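Local coordinates for protein MgGH51 (Meripilus giganteus, PDB 6ZPV) that probably hydrolyses terminal alpha-L-arabinofuranosyl residues from arabinose-containing polysaccharides, as a fungal GH51 alpha-L-arabinofuranosidase, at residues P9-P14 and R469-V474; S125-L130 and S146-G151. All coordinates share one frame; numbering follows the deposited sequence.

Contact 1 of 2, residues P9-P14 and R469-V474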
loop_
_atom_site.group_PDB
_atom_site.type_symbol
_atom_site.label_atom_id
_atom_site.label_comp_id
_atom_site.label_asym_id
_atom_site.label_seq_id
_atom_site.Cartn_x
_atom_site.Cartn_y
_atom_site.Cartn_z
ATOM N N PRO A 9 -4.971 3.402 -35.091
ATOM C CA PRO A 9 -5.016 2.631 -33.850
ATOM C C PRO A 9 -5.765 1.309 -34.047
ATOM O O PRO A 9 -6.719 1.219 -34.820
ATOM C CB PRO A 9 -5.871 3.513 -32.901
ATOM C CG PRO A 9 -5.727 4.900 -33.445
ATOM C CD PRO A 9 -5.510 4.747 -34.950
ATOM N N SER A 10 -5.376 0.269 -33.282
ATOM C CA SER A 10 -6.053 -1.027 -33.289
ATOM C C SER A 10 -7.071 -1.145 -32.146
ATOM O O SER A 10 -7.985 -1.962 -32.296
ATOM C CB SER A 10 -5.089 -2.138 -33.267
ATOM O OG SER A 10 -4.235 -2.059 -32.130
ATOM N N HIS A 11 -6.902 -0.449 -31.049
ATOM C CA HIS A 11 -7.795 -0.583 -29.897
ATOM C C HIS A 11 -7.569 0.565 -28.931
ATOM O O HIS A 11 -6.547 1.272 -29.027
ATOM C CB HIS A 11 -7.657 -1.962 -29.199
ATOM C CG HIS A 11 -6.381 -2.160 -28.503
ATOM N ND1 HIS A 11 -5.273 -2.789 -29.053
ATOM C CD2 HIS A 11 -6.035 -1.802 -27.258
ATOM C CE1 HIS A 11 -4.308 -2.807 -28.083
ATOM N NE2 HIS A 11 -4.780 -2.214 -27.002
ATOM N N THR A 12 -8.493 0.722 -28.033
ATOM C CA THR A 12 -8.412 1.698 -26.937
ATOM C C THR A 12 -7.623 1.124 -25.797
ATOM O O THR A 12 -7.818 -0.048 -25.390
ATOM C CB THR A 12 -9.837 2.090 -26.502
ATOM O OG1 THR A 12 -10.521 2.812 -27.535
ATOM C CG2 THR A 12 -9.853 2.939 -25.251
ATOM N N VAL A 13 -6.747 1.931 -25.227
ATOM C CA VAL A 13 -5.966 1.548 -24.035
ATOM C C VAL A 13 -6.850 1.869 -22.841
ATOM O O VAL A 13 -7.271 3.002 -22.681
ATOM C CB VAL A 13 -4.658 2.327 -23.952
ATOM C CG1 VAL A 13 -3.873 1.869 -22.740
ATOM C CG2 VAL A 13 -3.822 2.167 -25.197
ATOM N N PRO A 14 -7.191 0.875 -22.001
ATOM C CA PRO A 14 -8.074 1.115 -20.858
ATOM C C PRO A 14 -7.534 2.204 -19.934
ATOM O O PRO A 14 -6.313 2.262 -19.701
ATOM C CB PRO A 14 -8.068 -0.249 -20.146
ATOM C CG PRO A 14 -7.754 -1.248 -21.145
ATOM C CD PRO A 14 -6.752 -0.524 -22.043
ATOM N N ARG A 469 0.627 -3.564 -25.370
ATOM C CA ARG A 469 0.205 -4.053 -26.709
ATOM C C ARG A 469 -1.081 -4.884 -26.620
ATOM O O ARG A 469 -1.951 -4.810 -27.477
ATOM C CB ARG A 469 1.349 -4.880 -27.307
ATOM C CG ARG A 469 0.965 -5.520 -28.642
ATOM C CD ARG A 469 2.137 -6.165 -29.400
ATOM N NE ARG A 469 2.737 -7.263 -28.632
ATOM C CZ ARG A 469 3.864 -7.191 -27.909
ATOM N NH1 ARG A 469 4.629 -6.115 -27.891
ATOM N NH2 ARG A 469 4.219 -8.257 -27.176
ATOM N N ASN A 470 -1.147 -5.737 -25.571
ATOM C CA ASN A 470 -2.296 -6.654 -25.339
ATOM C C ASN A 470 -3.371 -6.029 -24.460
ATOM O O ASN A 470 -4.175 -6.794 -23.890
ATOM C CB ASN A 470 -1.793 -7.959 -24.802
ATOM C CG ASN A 470 -0.923 -8.719 -25.779
ATOM O OD1 ASN A 470 -1.460 -9.182 -26.797
ATOM N ND2 ASN A 470 0.370 -8.818 -25.501
ATOM N N SER A 471 -3.435 -4.698 -24.393
ATOM C CA SER A 471 -4.409 -4.008 -23.497
ATOM C C SER A 471 -5.834 -4.008 -24.041
ATOM O O SER A 471 -6.724 -3.479 -23.364
ATOM C CB SER A 471 -3.911 -2.663 -23.090
ATOM O OG SER A 471 -3.743 -1.774 -24.187
ATOM N N ASP A 472 -6.072 -4.657 -25.182
ATOM C CA ASP A 472 -7.437 -5.021 -25.556
ATOM C C ASP A 472 -8.001 -6.023 -24.575
ATOM O O ASP A 472 -9.223 -6.008 -24.334
ATOM C CB ASP A 472 -7.505 -5.504 -27.003
ATOM C CG ASP A 472 -6.661 -6.720 -27.337
ATOM O OD1 ASP A 472 -5.510 -6.784 -26.842
ATOM O OD2 ASP A 472 -7.146 -7.537 -28.132
ATOM N N ILE A 473 -7.184 -6.913 -24.022
ATOM C CA ILE A 473 -7.618 -7.923 -23.030
ATOM C C ILE A 473 -6.987 -7.685 -21.648
ATOM O O ILE A 473 -7.573 -8.150 -20.662
ATOM C CB ILE A 473 -7.397 -9.361 -23.519
ATOM C CG1 ILE A 473 -5.925 -9.727 -23.669
ATOM C CG2 ILE A 473 -8.239 -9.625 -24.741
ATOM C CD1 ILE A 473 -5.663 -11.218 -23.904
ATOM N N VAL A 474 -5.807 -7.089 -21.533
ATOM C CA VAL A 474 -5.205 -6.743 -20.247
ATOM C C VAL A 474 -5.770 -5.399 -19.813
ATOM O O VAL A 474 -5.531 -4.389 -20.510
ATOM C CB VAL A 474 -3.673 -6.705 -20.309
ATOM C CG1 VAL A 474 -3.123 -6.279 -18.932
ATOM C CG2 VAL A 474 -3.081 -8.024 -20.750
#
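His11 and Ser471 join two parts of the GH51 fold, the edge strand 11-12 of the antiparallel C-terminal sheet and the turn that links helix 454-469 to strand 474-479, the last strand of the parallel sheet of the (beta/alpha)8-barrel catalytic domain. The imidazole enters the turn edge first. Its NE2 donates to OG of Ser471 at 3.0 Å, with an N-H...O angle of 166° and the oxygen in the ring plane, so this is a straight, in-plane bond. Ser471 OG also bonds to the carbonyl of Glu468, which ties the histidine to the helix end. At the same edge, CE1 of His11 lies 3.2 Å from Arg469 O. One ring face takes a CH-pi contact: Asp472 CB sits 3.9 Å from the centroid of the His11 ring, 13° off the normal. The two side chains cross at about a right angle, and OD2 of the Asp472 carboxylate makes a salt bridge with Arg420 NE. With CG between the backbone N and the carbonyl carbon (chi1 69°), the His11 ring reaches the turn with NE2 foremost, while ND1 has a weak bond with Ser10 OG. A leucine in place of His11 would probably leave Ser471 OG without its in-plane donor and Asp472 CB without a ring to rest on. Further along, the Pro14 ring lies against the turn, its CD 3.2 Å from Ser471 O.

Contact 2 of 2, residues S125-L130 and S146-G151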
loop_
_atom_site.group_PDB
_atom_site.type_symbol
_atom_site.label_atom_id
_atom_site.label_comp_id
_atom_site.label_asym_id
_atom_site.label_seq_id
_atom_site.Cartn_x
_atom_site.Cartn_y
_atom_site.Cartn_z
ATOM N N SER A 125 -5.660 11.357 46.106
ATOM C CA SER A 125 -5.539 12.840 46.223
ATOM C C SER A 125 -4.507 13.420 45.242
ATOM O O SER A 125 -4.225 14.631 45.309
ATOM C CB SER A 125 -5.159 13.229 47.606
ATOM O OG SER A 125 -3.901 12.649 47.963
ATOM N N PHE A 126 -4.046 12.667 44.256
ATOM C CA PHE A 126 -3.079 13.234 43.282
ATOM C C PHE A 126 -3.637 14.519 42.716
ATOM O O PHE A 126 -4.783 14.600 42.253
ATOM C CB PHE A 126 -2.810 12.239 42.137
ATOM C CG PHE A 126 -1.848 12.812 41.130
ATOM C CD1 PHE A 126 -0.485 12.819 41.402
ATOM C CD2 PHE A 126 -2.274 13.397 39.965
ATOM C CE1 PHE A 126 0.401 13.410 40.515
ATOM C CE2 PHE A 126 -1.390 13.959 39.057
ATOM C CZ PHE A 126 -0.050 13.968 39.343
ATOM N N SER A 127 -2.744 15.482 42.525
ATOM C CA SER A 127 -3.066 16.732 41.804
ATOM C C SER A 127 -1.796 17.216 41.117
ATOM O O SER A 127 -0.784 17.473 41.786
ATOM C CB SER A 127 -3.583 17.785 42.728
ATOM O OG SER A 127 -3.882 19.000 42.110
ATOM N N GLY A 128 -1.810 17.281 39.802
ATOM C CA GLY A 128 -0.587 17.698 39.074
ATOM C C GLY A 128 -0.778 17.642 37.591
ATOM O O GLY A 128 -1.840 17.165 37.104
ATOM N N ALA A 129 0.198 18.139 36.868
ATOM C CA ALA A 129 0.159 18.152 35.386
ATOM C C ALA A 129 0.554 16.793 34.830
ATOM O O ALA A 129 1.527 16.185 35.289
ATOM C CB ALA A 129 1.154 19.193 34.877
ATOM N N LEU A 130 -0.151 16.395 33.770
ATOM C CA LEU A 130 0.217 15.272 32.890
ATOM C C LEU A 130 0.848 15.943 31.678
ATOM O O LEU A 130 0.165 16.786 31.006
ATOM C CB LEU A 130 -1.048 14.494 32.581
ATOM C CG LEU A 130 -1.031 13.302 31.630
ATOM C CD1 LEU A 130 -0.462 13.549 30.256
ATOM C CD2 LEU A 130 -0.621 11.983 32.196
ATOM N N SER A 146 0.876 20.152 28.302
ATOM C CA SER A 146 0.363 19.475 29.500
ATOM C C SER A 146 -1.048 19.890 29.818
ATOM O O SER A 146 -1.545 20.938 29.338
ATOM C CB SER A 146 1.279 19.744 30.638
ATOM O OG SER A 146 1.217 21.121 31.042
ATOM N N THR A 147 -1.639 19.150 30.731
ATOM C CA THR A 147 -2.951 19.471 31.278
ATOM C C THR A 147 -3.043 18.995 32.727
ATOM O O THR A 147 -2.399 17.992 33.084
ATOM C CB THR A 147 -4.026 18.847 30.405
ATOM O OG1 THR A 147 -5.272 19.433 30.764
ATOM C CG2 THR A 147 -4.087 17.353 30.498
ATOM N N GLN A 148 -3.797 19.682 33.552
ATOM C CA GLN A 148 -3.919 19.297 34.978
ATOM C C GLN A 148 -4.863 18.098 35.098
ATOM O O GLN A 148 -5.956 18.106 34.498
ATOM C CB GLN A 148 -4.452 20.513 35.758
ATOM C CG GLN A 148 -3.363 21.560 36.040
ATOM C CD GLN A 148 -2.382 21.100 37.085
ATOM O OE1 GLN A 148 -2.771 20.440 38.040
ATOM N NE2 GLN A 148 -1.098 21.497 36.970
ATOM N N ILE A 149 -4.468 17.073 35.841
ATOM C CA ILE A 149 -5.326 15.935 36.160
ATOM C C ILE A 149 -5.403 15.744 37.672
ATOM O O ILE A 149 -4.573 16.262 38.439
ATOM C CB ILE A 149 -4.888 14.641 35.452
ATOM C CG1 ILE A 149 -3.561 14.084 35.990
ATOM C CG2 ILE A 149 -4.804 14.873 33.937
ATOM C CD1 ILE A 149 -3.160 12.728 35.463
ATOM N N ARG A 150 -6.370 14.959 38.076
ATOM C CA ARG A 150 -6.670 14.706 39.480
ATOM C C ARG A 150 -6.871 13.218 39.679
ATOM O O ARG A 150 -7.530 12.530 38.881
ATOM C CB ARG A 150 -7.918 15.438 39.977
ATOM C CG ARG A 150 -7.848 16.939 39.856
ATOM C CD ARG A 150 -6.922 17.606 40.808
ATOM N NE ARG A 150 -6.809 19.053 40.661
ATOM C CZ ARG A 150 -5.880 19.713 39.932
ATOM N NH1 ARG A 150 -5.005 19.084 39.128
ATOM N NH2 ARG A 150 -5.891 21.022 39.945
ATOM N N GLY A 151 -6.368 12.701 40.812
ATOM C CA GLY A 151 -6.532 11.307 41.219
ATOM C C GLY A 151 -7.966 10.906 41.508
ATOM O O GLY A 151 -8.223 9.690 41.616
HETATM O O HOH W 1 -2.086 20.696 40.817
#
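Arg150 and Ser127 face each other as a non-hydrogen-bonded pair in an antiparallel beta-hairpin of strands 127-136 and 141-150, whose short segments run at 146°. From CB, 4.0 Å from Phe126 O, the Arg150 chain bends at chi2 (-72°) and turns back along its own strand, beside Ser127. Arg150 CD then passes 3.6 Å from Ser127 OG. At the guanidinium, that hydroxyl lies over the centre of one face, 3.0 Å from Arg150 CZ, too poorly angled to bond to NE or NH1. The tip is gripped at NH1, which donates within the guanidinium plane to two acceptors of its own strand. Arg150 NH1 meets Gln148 OE1 at 2.8 Å, on a lone pair, but approaches Ile149 O from above its carbonyl plane. Ile149 O thereby serves two donors, since Gly128 N also bonds to it, nearly along the C=O axis. A water donates to Gln148 OE1 and is hydrogen-bonded to Ser127 OG. On the face carrying Leu130 and Ile149, side-chain contacts between the strands are apolar: Ile149 CG1 meets the edge of the Phe126 ring at CE2, 3.8 Å away, and its CD1 touches Leu130 CB. Strand 141-150 edges its five-strand sheet, beside 127-136; Leu130, Thr147 and Ile149 rest on Ile159 of strand 157-163 in the second five-strand sheet, consistent with a beta-sandwich.

Overall arrangement
Contacts 1 and 2 lie on opposite sides of the chain's centre, their own centres about 66 Å apart, and share no secondary-structure element. Both are partly buried and peripheral, contact 2 being farther out at about 41 Å from the chain's centre against about 27 Å. Contact 1 joins segments 455 residues apart, bringing the C-terminal sheet against the catalytic barrel, and depends on side chains: no backbone-to-backbone hydrogen bond crosses it. Contact 2 is local, 16 residues apart within one sheet, and five such bonds cross it. It also buries roughly twice the surface, 523 Å² against 254 Å², with a polar cluster round Arg150 on one face and mainly apolar contacts on the other.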